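Local structure of ABC transporter (4G68) at residues T42-F47 with T84-A89; T77-Y82 with Q100-G105; D244-G249 with F412-T417. The protein probably serves as the solute-binding component of an ABC transporter, capturing xylan-derived sugars outside the cell for uptake by a thermophilic bacterium. All coordinates share one frame; numbering follows the deposited sequence.

Contact 1 (T42-F47 with T84-A89); sequences TFWNLF and TKIKAA
W44 has its CG anti to its own carbonyl carbon (chi1 -61°), which swings the indole off strand 42-45 to meet K85, whose CG is anti to the backbone N (chi1 -173°) and whose chain runs extended across the ring. The lysine comes in over one face: CE of K85 sits 3.5 Å from the centroid of the W44 six-membered ring, almost on the ring normal, a CH-pi contact. NZ of K85 follows at 4.2 Å from the same centroid, 12° off the normal, so the ammonium makes a cation-pi interaction as well. The benzo part of the indole also meets two apolar groups obliquely: CE3 of W44 lies 3.6 Å from CD1 of I86, and CZ3 of W44 is 3.5 Å from CB of A89. P96, in a loop, touches both W44 and I86. With an alanine here, the K85 ammonium would probably be left without its pi partner and a gap would open beside I86 and A89. No hydrogen bond crosses; between these segments the contact rests on the W44 indole. Helix 79-91 makes the beta-alpha-beta crossover between parallel strands 71-76 and 98-102, as in the alpha/beta lobes of periplasmic-type binding proteins.

Contact 2 (T77-Y82 with Q100-G105); sequences TENDAY and QTWAGG
The hydroxyl of Y82 donates to the backbone carbonyl of Q100, with OH 2.7 Å from O. The donor stands 16° from the carbonyl plane at a C=O...donor angle of 124°, and the carbonyl oxygen in turn lies at the edge of the phenol ring, near its plane. Beside this bond, OD1 of N79 points at the edge of the W102 indole, 3.4 Å from CZ2, with the amide and ring planes turned 58° apart. CH2 of W102 approaches CD2 of Y82 more loosely, at 4.3 Å.

One shell out, E78 holds the start of the helix that carries N79 and Y82. It sits at the N-cap position, where OE1 accepts from A81 N at 3.0 Å and OE2 from D80 N at 2.8 Å. On the other side, the side-chain OE1 of Q100 takes the backbone N of L46, tying Q100 to the loop that follows strand 40-45, while W102 is held by a cation-pi contact with K83 and an edge-to-face contact with F106.

The contact sets one polar bond among aromatic rings in a buried place: a phenol hydroxyl meets a main-chain oxygen, and the N79 carbonyl oxygen probably gains some attraction from the weakly positive hydrogens at the indole rim.

Contact 3 (D244-G249 with F412-T417); sequences DMVNAG and FAKQIT
V246 and N247 pack against F412 and K414 where two helices end side by side, a tertiary contact between the last turn of helix 233-248 and the turn that follows helix 398-412. Both ends are closed by Schellman motifs. G249, with positive phi, ends the first: its N reaches back 2.8 Å to V246 O and makes a weaker bond to M245 O. K414, also at positive phi, ends the second, and the chain then runs on to T417, which is the N-cap of helix 418-429 and whose OG1 is hydrogen-bonded to E420 N.

The apolar half of the contact belongs to V246, whose CB points toward the other segment. Both methyls face the end of the partner helix: CG2 comes obliquely to the F412 ring, 3.9 Å from CD2, while CG1 lies 3.7 Å from the backbone O of F412. The same CG1 also brushes the aliphatic stem of K414, 4.3 Å from CG. F412 itself is buried, touching L242 one turn earlier on helix 233-248 and L195 in a loop, so the valine covers only part of a phenylalanine that is already well packed.

The polar half is the more exposed one. The K414 chain is folded rather than extended, bent at chi2 (-70°) and again at chi3 (-80°), which curls its ammonium round to the side chain of N247. Along the way the lysine also touches Q243. N247 meets a neighbouring molecule of the crystal too, so lattice packing may influence how its amide lies. The bond formed is a weak one: NZ of K414 donates to OD1 of N247 across 3.0 Å, with CE of the lysine 3.1 Å from that same oxygen.

In the fold
From the N terminus, strand 40-45 opens contact 1, which closes once the chain has run through strand 71-76 into helix 79-91. Contact 2 begins at the head of that same helix, before contact 1 has closed, and ends on strand 98-102, so the two loops cross. They share the helix and reach adjacent strands of one sheet, and their centres are about 7 Å apart; together they fasten helix 79-91 to two of the three parallel strands there. Contact 3 follows in series. Its loop is far longer, from the end of helix 233-248 to the turn before the C-terminal helix, and its centre lies about 34 Å from that of contact 1, in a separate helical region.

Contact 1 (T42-F47 with T84-A89)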
ATOM      1  N   THR C  42      -5.996 -24.437   2.744  1.00 32.02           N
ATOM      2  CA  THR C  42      -6.700 -23.191   2.983  1.00 28.59           C
ATOM      3  C   THR C  42      -5.828 -21.993   2.549  1.00 30.05           C
ATOM      4  O   THR C  42      -4.603 -22.003   2.695  1.00 26.81           O
ATOM      5  CB  THR C  42      -7.140 -23.066   4.434  1.00 28.60           C
ATOM      6  OG1 THR C  42      -6.024 -23.336   5.296  1.00 28.28           O
ATOM      7  CG2 THR C  42      -8.266 -24.102   4.705  1.00 30.66           C
ATOM      8  N   PHE C  43      -6.480 -20.972   1.997  1.00 27.31           N
ATOM      9  CA  PHE C  43      -5.748 -19.793   1.515  1.00 27.83           C
ATOM     10  C   PHE C  43      -6.556 -18.572   1.919  1.00 25.44           C
ATOM     11  O   PHE C  43      -7.737 -18.496   1.569  1.00 27.78           O
ATOM     12  CB  PHE C  43      -5.632 -19.873  -0.008  1.00 26.48           C
ATOM     13  CG  PHE C  43      -5.139 -18.609  -0.667  1.00 26.57           C
ATOM     14  CD1 PHE C  43      -3.987 -17.941  -0.203  1.00 27.54           C
ATOM     15  CD2 PHE C  43      -5.831 -18.090  -1.785  1.00 26.98           C
ATOM     16  CE1 PHE C  43      -3.545 -16.789  -0.822  1.00 25.79           C
ATOM     17  CE2 PHE C  43      -5.378 -16.933  -2.404  1.00 26.42           C
ATOM     18  CZ  PHE C  43      -4.229 -16.298  -1.930  1.00 25.32           C
ATOM     19  N   TRP C  44      -5.959 -17.671   2.713  1.00 23.21           N
ATOM     20  CA  TRP C  44      -6.636 -16.422   3.048  1.00 24.42           C
ATOM     21  C   TRP C  44      -6.046 -15.247   2.293  1.00 24.65           C
ATOM     22  O   TRP C  44      -4.830 -15.164   2.138  1.00 22.67           O
ATOM     23  CB  TRP C  44      -6.557 -16.104   4.538  1.00 27.45           C
ATOM     24  CG  TRP C  44      -7.209 -17.139   5.467  1.00 29.51           C
ATOM     25  CD1 TRP C  44      -7.923 -18.292   5.130  1.00 29.43           C
ATOM     26  CD2 TRP C  44      -7.210 -17.108   6.941  1.00 30.21           C
ATOM     27  NE1 TRP C  44      -8.345 -18.974   6.270  1.00 28.52           N
ATOM     28  CE2 TRP C  44      -7.965 -18.307   7.384  1.00 30.33           C
ATOM     29  CE3 TRP C  44      -6.683 -16.242   7.898  1.00 29.21           C
ATOM     30  CZ2 TRP C  44      -8.137 -18.612   8.724  1.00 30.77           C
ATOM     31  CZ3 TRP C  44      -6.869 -16.562   9.257  1.00 32.42           C
ATOM     32  CH2 TRP C  44      -7.583 -17.720   9.656  1.00 32.13           C
ATOM     33  N   ASN C  45      -6.910 -14.324   1.853  1.00 23.73           N
ATOM     34  CA  ASN C  45      -6.472 -13.062   1.209  1.00 26.25           C
ATOM     35  C   ASN C  45      -7.491 -11.938   1.450  1.00 25.95           C
ATOM     36  O   ASN C  45      -8.561 -12.179   2.054  1.00 24.86           O
ATOM     37  CB  ASN C  45      -6.171 -13.270  -0.290  1.00 27.34           C
ATOM     38  CG  ASN C  45      -7.411 -13.625  -1.084  1.00 23.01           C
ATOM     39  OD1 ASN C  45      -8.191 -12.737  -1.459  1.00 25.93           O
ATOM     40  ND2 ASN C  45      -7.620 -14.917  -1.317  1.00 26.72           N
ATOM     41  N   LEU C  46      -7.158 -10.724   1.001  1.00 25.38           N
ATOM     42  CA  LEU C  46      -8.008  -9.557   1.269  1.00 26.19           C
ATOM     43  C   LEU C  46      -8.649  -8.936   0.011  1.00 27.65           C
ATOM     44  O   LEU C  46      -9.234  -7.826   0.084  1.00 24.33           O
ATOM     45  CB  LEU C  46      -7.261  -8.494   2.064  1.00 25.20           C
ATOM     46  CG  LEU C  46      -6.014  -7.844   1.454  1.00 27.28           C
ATOM     47  CD1 LEU C  46      -6.184  -7.400   0.000  1.00 26.77           C
ATOM     48  CD2 LEU C  46      -5.561  -6.654   2.297  1.00 26.07           C
ATOM     49  N   PHE C  47      -8.567  -9.651  -1.125  1.00 28.29           N
ATOM     50  CA  PHE C  47      -9.145  -9.160  -2.401  1.00 29.17           C
ATOM     51  C   PHE C  47     -10.682  -9.194  -2.505  1.00 31.57           C
ATOM     52  O   PHE C  47     -11.292 -10.043  -3.192  1.00 29.07           O
ATOM     53  CB  PHE C  47      -8.489  -9.837  -3.599  1.00 30.99           C
ATOM     54  CG  PHE C  47      -7.058  -9.446  -3.786  1.00 30.49           C
ATOM     55  CD1 PHE C  47      -6.715  -8.202  -4.309  1.00 31.70           C
ATOM     56  CD2 PHE C  47      -6.040 -10.325  -3.429  1.00 31.81           C
ATOM     57  CE1 PHE C  47      -5.374  -7.856  -4.474  1.00 32.34           C
ATOM     58  CE2 PHE C  47      -4.706  -9.973  -3.572  1.00 32.19           C
ATOM     59  CZ  PHE C  47      -4.370  -8.733  -4.108  1.00 29.88           C
ATOM     60  N   THR C  84      -6.572  -8.010  11.661  1.00 30.76           N
ATOM     61  CA  THR C  84      -7.024  -8.573  12.933  1.00 31.93           C
ATOM     62  C   THR C  84      -7.057 -10.087  12.898  1.00 30.52           C
ATOM     63  O   THR C  84      -6.504 -10.739  13.793  1.00 27.91           O
ATOM     64  CB  THR C  84      -8.384  -7.987  13.310  1.00 33.93           C
ATOM     65  OG1 THR C  84      -8.236  -6.568  13.409  1.00 38.89           O
ATOM     66  CG2 THR C  84      -8.912  -8.541  14.659  1.00 33.85           C
ATOM     67  N   LYS C  85      -7.687 -10.620  11.851  1.00 30.05           N
ATOM     68  CA  LYS C  85      -7.911 -12.048  11.673  1.00 30.45           C
ATOM     69  C   LYS C  85      -6.643 -12.888  11.529  1.00 30.96           C
ATOM     70  O   LYS C  85      -6.506 -13.959  12.179  1.00 26.17           O
ATOM     71  CB  LYS C  85      -8.770 -12.284  10.424  1.00 30.89           C
ATOM     72  CG  LYS C  85      -9.185 -13.733  10.253  1.00 29.27           C
ATOM     73  CD  LYS C  85     -10.075 -13.947   9.037  1.00 28.12           C
ATOM     74  CE  LYS C  85     -10.242 -15.431   8.765  1.00 27.30           C
ATOM     75  NZ  LYS C  85     -11.190 -15.723   7.647  1.00 27.30           N
ATOM     76  N   ILE C  86      -5.742 -12.433  10.654  1.00 28.50           N
ATOM     77  CA  ILE C  86      -4.458 -13.145  10.436  1.00 27.94           C
ATOM     78  C   ILE C  86      -3.517 -13.089  11.669  1.00 29.27           C
ATOM     79  O   ILE C  86      -2.862 -14.071  11.989  1.00 28.68           O
ATOM     80  CB  ILE C  86      -3.740 -12.751   9.101  1.00 26.64           C
ATOM     81  CG1 ILE C  86      -2.679 -13.789   8.742  1.00 26.46           C
ATOM     82  CG2 ILE C  86      -3.079 -11.360   9.173  1.00 29.44           C
ATOM     83  CD1 ILE C  86      -3.269 -15.176   8.507  1.00 25.93           C
ATOM     84  N   LYS C  87      -3.461 -11.949  12.349  1.00 28.26           N
ATOM     85  CA  LYS C  87      -2.686 -11.851  13.588  1.00 31.64           C
ATOM     86  C   LYS C  87      -3.168 -12.799  14.674  1.00 29.80           C
ATOM     87  O   LYS C  87      -2.354 -13.520  15.286  1.00 27.41           O
ATOM     88  CB  LYS C  87      -2.635 -10.409  14.077  1.00 30.80           C
ATOM     89  CG  LYS C  87      -1.714  -9.548  13.211  1.00 30.92           C
ATOM     90  CD  LYS C  87      -1.520  -8.152  13.779  1.00 30.10           C
ATOM     91  CE  LYS C  87      -2.802  -7.354  13.770  1.00 30.07           C
ATOM     92  NZ  LYS C  87      -2.588  -5.966  14.266  1.00 33.06           N
ATOM     93  N   ALA C  88      -4.491 -12.818  14.899  1.00 30.26           N
ATOM     94  CA  ALA C  88      -5.100 -13.697  15.907  1.00 32.75           C
ATOM     95  C   ALA C  88      -4.918 -15.188  15.570  1.00 31.26           C
ATOM     96  O   ALA C  88      -4.602 -16.003  16.454  1.00 30.68           O
ATOM     97  CB  ALA C  88      -6.587 -13.375  16.104  1.00 32.69           C
ATOM     98  N   ALA C  89      -5.091 -15.533  14.292  1.00 28.22           N
ATOM     99  CA  ALA C  89      -4.855 -16.915  13.822  1.00 29.60           C
ATOM    100  C   ALA C  89      -3.412 -17.401  13.993  1.00 29.41           C
ATOM    101  O   ALA C  89      -3.193 -18.521  14.452  1.00 29.55           O
ATOM    102  CB  ALA C  89      -5.344 -17.117  12.387  1.00 26.83           C
TER

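Contact 2 (T77-Y82 with Q100-G105)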
ATOM      1  N   THR C  77     -11.389 -11.670   3.352  1.00 30.69           N
ATOM      2  CA  THR C  77     -11.727 -10.751   4.434  1.00 32.17           C
ATOM      3  C   THR C  77     -11.255  -9.381   4.040  1.00 31.40           C
ATOM      4  O   THR C  77     -10.144  -9.250   3.525  1.00 27.08           O
ATOM      5  CB  THR C  77     -11.014 -11.150   5.747  1.00 33.89           C
ATOM      6  OG1 THR C  77     -11.277 -12.534   6.036  1.00 35.66           O
ATOM      7  CG2 THR C  77     -11.485 -10.254   6.916  1.00 35.35           C
ATOM      8  N   GLU C  78     -12.079  -8.366   4.332  1.00 32.59           N
ATOM      9  CA  GLU C  78     -11.712  -6.970   4.086  1.00 31.47           C
ATOM     10  C   GLU C  78     -10.363  -6.650   4.747  1.00 32.06           C
ATOM     11  O   GLU C  78     -10.096  -7.032   5.904  1.00 31.01           O
ATOM     12  CB  GLU C  78     -12.827  -5.989   4.526  1.00 32.74           C
ATOM     13  CG  GLU C  78     -12.500  -4.494   4.302  1.00 32.74           C
ATOM     14  CD  GLU C  78     -11.592  -3.899   5.359  1.00 34.04           C
ATOM     15  OE1 GLU C  78     -11.678  -4.328   6.535  1.00 33.85           O
ATOM     16  OE2 GLU C  78     -10.730  -3.028   5.033  1.00 33.88           O
ATOM     17  N   ASN C  79      -9.517  -5.968   3.975  1.00 29.70           N
ATOM     18  CA  ASN C  79      -8.208  -5.466   4.400  1.00 26.81           C
ATOM     19  C   ASN C  79      -7.974  -5.200   5.930  1.00 28.27           C
ATOM     20  O   ASN C  79      -7.074  -5.800   6.577  1.00 29.71           O
ATOM     21  CB  ASN C  79      -7.948  -4.168   3.573  1.00 25.53           C
ATOM     22  CG  ASN C  79      -6.676  -3.504   3.935  1.00 24.36           C
ATOM     23  OD1 ASN C  79      -5.685  -4.184   4.224  1.00 24.11           O
ATOM     24  ND2 ASN C  79      -6.670  -2.169   3.950  1.00 27.13           N
ATOM     25  N   ASP C  80      -8.750  -4.299   6.519  1.00 26.60           N
ATOM     26  CA  ASP C  80      -8.474  -3.920   7.904  1.00 28.59           C
ATOM     27  C   ASP C  80      -8.894  -4.995   8.898  1.00 27.55           C
ATOM     28  O   ASP C  80      -8.211  -5.229   9.915  1.00 29.75           O
ATOM     29  CB  ASP C  80      -9.054  -2.538   8.221  1.00 26.79           C
ATOM     30  CG  ASP C  80      -8.187  -1.429   7.676  1.00 26.94           C
ATOM     31  OD1 ASP C  80      -7.073  -1.199   8.223  1.00 29.09           O
ATOM     32  OD2 ASP C  80      -8.580  -0.808   6.671  1.00 31.21           O
ATOM     33  N   ALA C  81      -9.989  -5.664   8.568  1.00 29.27           N
ATOM     34  CA  ALA C  81     -10.477  -6.820   9.335  1.00 30.57           C
ATOM     35  C   ALA C  81      -9.531  -8.031   9.171  1.00 30.51           C
ATOM     36  O   ALA C  81      -9.420  -8.893  10.069  1.00 27.94           O
ATOM     37  CB  ALA C  81     -11.907  -7.174   8.904  1.00 30.07           C
ATOM     38  N   TYR C  82      -8.852  -8.093   8.024  1.00 30.25           N
ATOM     39  CA  TYR C  82      -7.958  -9.212   7.731  1.00 26.94           C
ATOM     40  C   TYR C  82      -6.706  -9.121   8.630  1.00 29.44           C
ATOM     41  O   TYR C  82      -6.181 -10.124   9.141  1.00 30.57           O
ATOM     42  CB  TYR C  82      -7.581  -9.163   6.237  1.00 27.10           C
ATOM     43  CG  TYR C  82      -6.613 -10.246   5.847  1.00 25.74           C
ATOM     44  CD1 TYR C  82      -7.073 -11.527   5.503  1.00 25.77           C
ATOM     45  CD2 TYR C  82      -5.235  -9.999   5.811  1.00 24.74           C
ATOM     46  CE1 TYR C  82      -6.188 -12.514   5.147  1.00 26.69           C
ATOM     47  CE2 TYR C  82      -4.325 -11.008   5.480  1.00 28.48           C
ATOM     48  CZ  TYR C  82      -4.806 -12.254   5.151  1.00 27.97           C
ATOM     49  OH  TYR C  82      -3.920 -13.242   4.812  1.00 30.11           O
ATOM     50  N   GLN C 100      -1.996 -14.359   2.591  1.00 23.23           N
ATOM     51  CA  GLN C 100      -1.474 -13.089   2.098  1.00 23.13           C
ATOM     52  C   GLN C 100      -0.894 -12.293   3.255  1.00 23.84           C
ATOM     53  O   GLN C 100      -1.408 -12.375   4.365  1.00 23.89           O
ATOM     54  CB  GLN C 100      -2.622 -12.290   1.464  1.00 23.11           C
ATOM     55  CG  GLN C 100      -2.232 -10.900   0.909  1.00 23.64           C
ATOM     56  CD  GLN C 100      -3.380 -10.236   0.104  1.00 24.69           C
ATOM     57  OE1 GLN C 100      -4.474 -10.769   0.043  1.00 22.46           O
ATOM     58  NE2 GLN C 100      -3.126  -9.055  -0.483  1.00 23.38           N
ATOM     59  N   THR C 101       0.200 -11.569   3.030  1.00 23.30           N
ATOM     60  CA  THR C 101       0.748 -10.724   4.113  1.00 21.03           C
ATOM     61  C   THR C 101       1.456  -9.486   3.519  1.00 21.91           C
ATOM     62  O   THR C 101       1.476  -9.309   2.271  1.00 20.70           O
ATOM     63  CB  THR C 101       1.688 -11.522   5.024  1.00 20.23           C
ATOM     64  OG1 THR C 101       1.830 -10.874   6.294  1.00 19.93           O
ATOM     65  CG2 THR C 101       3.052 -11.702   4.348  1.00 21.79           C
ATOM     66  N   TRP C 102       1.944  -8.635   4.425  1.00 18.91           N
ATOM     67  CA  TRP C 102       2.828  -7.523   4.116  1.00 21.86           C
ATOM     68  C   TRP C 102       4.170  -7.883   4.627  1.00 22.27           C
ATOM     69  O   TRP C 102       4.362  -8.174   5.804  1.00 22.74           O
ATOM     70  CB  TRP C 102       2.360  -6.208   4.734  1.00 19.29           C
ATOM     71  CG  TRP C 102       1.035  -5.778   4.146  1.00 21.93           C
ATOM     72  CD1 TRP C 102       0.825  -5.012   3.019  1.00 20.62           C
ATOM     73  CD2 TRP C 102      -0.292  -6.124   4.640  1.00 19.70           C
ATOM     74  NE1 TRP C 102      -0.511  -4.866   2.769  1.00 22.82           N
ATOM     75  CE2 TRP C 102      -1.245  -5.497   3.727  1.00 22.44           C
ATOM     76  CE3 TRP C 102      -0.771  -6.858   5.719  1.00 21.26           C
ATOM     77  CZ2 TRP C 102      -2.629  -5.605   3.909  1.00 21.95           C
ATOM     78  CZ3 TRP C 102      -2.152  -6.948   5.920  1.00 21.59           C
ATOM     79  CH2 TRP C 102      -3.066  -6.347   5.029  1.00 25.35           C
ATOM     80  N   ALA C 103       5.114  -7.924   3.714  1.00 25.71           N
ATOM     81  CA  ALA C 103       6.467  -8.356   4.043  1.00 26.41           C
ATOM     82  C   ALA C 103       7.180  -7.258   4.800  1.00 30.02           C
ATOM     83  O   ALA C 103       6.760  -6.088   4.748  1.00 32.25           O
ATOM     84  CB  ALA C 103       7.225  -8.678   2.777  1.00 29.20           C
ATOM     85  N   GLY C 104       8.276  -7.640   5.461  1.00 30.84           N
ATOM     86  CA  GLY C 104       9.031  -6.720   6.293  1.00 28.93           C
ATOM     87  C   GLY C 104       8.526  -6.746   7.727  1.00 30.06           C
ATOM     88  O   GLY C 104       8.203  -7.823   8.261  1.00 30.68           O
ATOM     89  N   GLY C 105       8.522  -5.563   8.350  1.00 26.53           N
ATOM     90  CA  GLY C 105       8.032  -5.337   9.745  1.00 26.84           C
ATOM     91  C   GLY C 105       6.728  -5.958  10.220  1.00 28.17           C
ATOM     92  O   GLY C 105       6.689  -6.508  11.339  1.00 28.69           O
TER

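Contact 3 (D244-G249 with F412-T417)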
ATOM      1  N   ASP C 244      -1.705  22.069   7.529  1.00 29.08           N
ATOM      2  CA  ASP C 244      -1.866  23.020   6.421  1.00 30.86           C
ATOM      3  C   ASP C 244      -2.889  22.564   5.363  1.00 33.35           C
ATOM      4  O   ASP C 244      -3.768  23.342   4.916  1.00 32.04           O
ATOM      5  CB  ASP C 244      -0.497  23.257   5.784  1.00 30.90           C
ATOM      6  CG  ASP C 244       0.424  24.056   6.706  1.00 30.82           C
ATOM      7  OD1 ASP C 244      -0.071  24.450   7.778  1.00 28.22           O
ATOM      8  OD2 ASP C 244       1.601  24.300   6.354  1.00 32.15           O
ATOM      9  N   MET C 245      -2.818  21.293   4.975  1.00 30.84           N
ATOM     10  CA  MET C 245      -3.826  20.757   4.054  1.00 28.34           C
ATOM     11  C   MET C 245      -5.182  20.699   4.741  1.00 29.98           C
ATOM     12  O   MET C 245      -6.205  20.964   4.121  1.00 35.28           O
ATOM     13  CB  MET C 245      -3.432  19.343   3.568  1.00 25.79           C
ATOM     14  CG  MET C 245      -2.089  19.260   2.834  1.00 24.36           C
ATOM     15  SD  MET C 245      -1.672  17.559   2.360  1.00 19.47           S
ATOM     16  CE  MET C 245      -3.238  17.055   1.549  1.00 20.09           C
ATOM     17  N   VAL C 246      -5.203  20.321   6.020  1.00 29.32           N
ATOM     18  CA  VAL C 246      -6.483  20.277   6.771  1.00 26.81           C
ATOM     19  C   VAL C 246      -7.132  21.675   6.788  1.00 27.70           C
ATOM     20  O   VAL C 246      -8.286  21.855   6.304  1.00 28.11           O
ATOM     21  CB  VAL C 246      -6.341  19.711   8.225  1.00 25.64           C
ATOM     22  CG1 VAL C 246      -7.674  19.744   8.941  1.00 24.63           C
ATOM     23  CG2 VAL C 246      -5.831  18.260   8.229  1.00 26.72           C
ATOM     24  N   ASN C 247      -6.360  22.647   7.287  1.00 25.43           N
ATOM     25  CA  ASN C 247      -6.734  24.028   7.387  1.00 29.28           C
ATOM     26  C   ASN C 247      -7.050  24.736   6.065  1.00 32.71           C
ATOM     27  O   ASN C 247      -7.857  25.668   6.068  1.00 32.59           O
ATOM     28  CB  ASN C 247      -5.645  24.830   8.108  1.00 34.13           C
ATOM     29  CG  ASN C 247      -5.385  24.339   9.513  1.00 32.24           C
ATOM     30  OD1 ASN C 247      -6.264  23.784  10.164  1.00 36.81           O
ATOM     31  ND2 ASN C 247      -4.156  24.520   9.976  1.00 32.82           N
ATOM     32  N   ALA C 248      -6.383  24.322   4.975  1.00 31.99           N
ATOM     33  CA  ALA C 248      -6.675  24.791   3.611  1.00 29.66           C
ATOM     34  C   ALA C 248      -7.981  24.231   3.135  1.00 32.14           C
ATOM     35  O   ALA C 248      -8.515  24.754   2.184  1.00 32.43           O
ATOM     36  CB  ALA C 248      -5.586  24.386   2.658  1.00 30.53           C
ATOM     37  N   GLY C 249      -8.462  23.165   3.794  1.00 31.61           N
ATOM     38  CA  GLY C 249      -9.772  22.541   3.514  1.00 26.24           C
ATOM     39  C   GLY C 249      -9.639  21.496   2.404  1.00 29.78           C
ATOM     40  O   GLY C 249     -10.531  21.351   1.555  1.00 28.83           O
ATOM     41  N   PHE C 412      -4.685  15.117  11.990  1.00 34.54           N
ATOM     42  CA  PHE C 412      -5.825  15.431  11.094  1.00 33.16           C
ATOM     43  C   PHE C 412      -6.994  16.082  11.868  1.00 34.31           C
ATOM     44  O   PHE C 412      -7.791  16.879  11.297  1.00 36.20           O
ATOM     45  CB  PHE C 412      -6.332  14.179  10.409  1.00 24.65           C
ATOM     46  CG  PHE C 412      -5.537  13.769   9.180  1.00 24.79           C
ATOM     47  CD1 PHE C 412      -4.520  12.752   9.260  1.00 26.53           C
ATOM     48  CD2 PHE C 412      -5.758  14.392   7.952  1.00 22.97           C
ATOM     49  CE1 PHE C 412      -3.816  12.358   8.126  1.00 26.27           C
ATOM     50  CE2 PHE C 412      -5.064  13.997   6.814  1.00 28.06           C
ATOM     51  CZ  PHE C 412      -4.069  12.990   6.899  1.00 27.05           C
ATOM     52  N   ALA C 413      -7.099  15.712  13.145  1.00 36.83           N
ATOM     53  CA  ALA C 413      -8.286  16.026  13.975  1.00 38.48           C
ATOM     54  C   ALA C 413      -8.065  17.321  14.688  1.00 42.50           C
ATOM     55  O   ALA C 413      -8.949  17.800  15.392  1.00 46.97           O
ATOM     56  CB  ALA C 413      -8.544  14.936  15.005  1.00 35.92           C
ATOM     57  N   LYS C 414      -6.871  17.880  14.518  1.00 47.88           N
ATOM     58  CA  LYS C 414      -6.505  19.155  15.152  1.00 48.44           C
ATOM     59  C   LYS C 414      -6.541  19.038  16.689  1.00 45.71           C
ATOM     60  O   LYS C 414      -6.801  20.039  17.380  1.00 42.59           O
ATOM     61  CB  LYS C 414      -7.438  20.281  14.665  1.00 44.41           C
ATOM     62  CG  LYS C 414      -7.397  20.561  13.166  1.00 43.52           C
ATOM     63  CD  LYS C 414      -6.076  21.198  12.751  1.00 52.15           C
ATOM     64  CE  LYS C 414      -6.107  22.685  13.066  1.00 50.50           C
ATOM     65  NZ  LYS C 414      -4.833  23.363  12.727  1.00 56.32           N
ATOM     66  N   GLN C 415      -6.279  17.817  17.198  1.00 45.19           N
ATOM     67  CA  GLN C 415      -6.236  17.521  18.650  1.00 41.20           C
ATOM     68  C   GLN C 415      -4.812  17.447  19.225  1.00 40.16           C
ATOM     69  O   GLN C 415      -4.616  17.530  20.445  1.00 34.61           O
ATOM     70  CB  GLN C 415      -6.984  16.238  18.984  1.00 41.92           C
ATOM     71  CG  GLN C 415      -8.473  16.302  18.718  1.00 45.53           C
ATOM     72  CD  GLN C 415      -9.132  14.946  18.822  1.00 51.19           C
ATOM     73  OE1 GLN C 415      -8.721  14.114  19.645  1.00 53.19           O
ATOM     74  NE2 GLN C 415     -10.173  14.728  18.002  1.00 57.29           N
ATOM     75  N   ILE C 416      -3.822  17.273  18.355  1.00 31.86           N
ATOM     76  CA  ILE C 416      -2.453  17.433  18.757  1.00 35.96           C
ATOM     77  C   ILE C 416      -1.791  18.518  17.900  1.00 35.35           C
ATOM     78  O   ILE C 416      -2.207  18.749  16.762  1.00 37.77           O
ATOM     79  CB  ILE C 416      -1.722  16.051  18.687  1.00 35.37           C
ATOM     80  CG1 ILE C 416      -0.412  16.080  19.476  1.00 37.20           C
ATOM     81  CG2 ILE C 416      -1.558  15.538  17.252  1.00 30.13           C
ATOM     82  CD1 ILE C 416      -0.009  14.720  19.989  1.00 34.20           C
ATOM     83  N   THR C 417      -0.823  19.227  18.481  1.00 37.08           N
ATOM     84  CA  THR C 417       0.108  20.093  17.735  1.00 33.03           C
ATOM     85  C   THR C 417       1.233  19.258  17.099  1.00 30.02           C
ATOM     86  O   THR C 417       1.512  18.142  17.574  1.00 26.43           O
ATOM     87  CB  THR C 417       0.745  21.142  18.684  1.00 36.62           C
ATOM     88  OG1 THR C 417       1.496  20.473  19.711  1.00 34.23           O
ATOM     89  CG2 THR C 417      -0.361  22.018  19.362  1.00 32.30           C
TER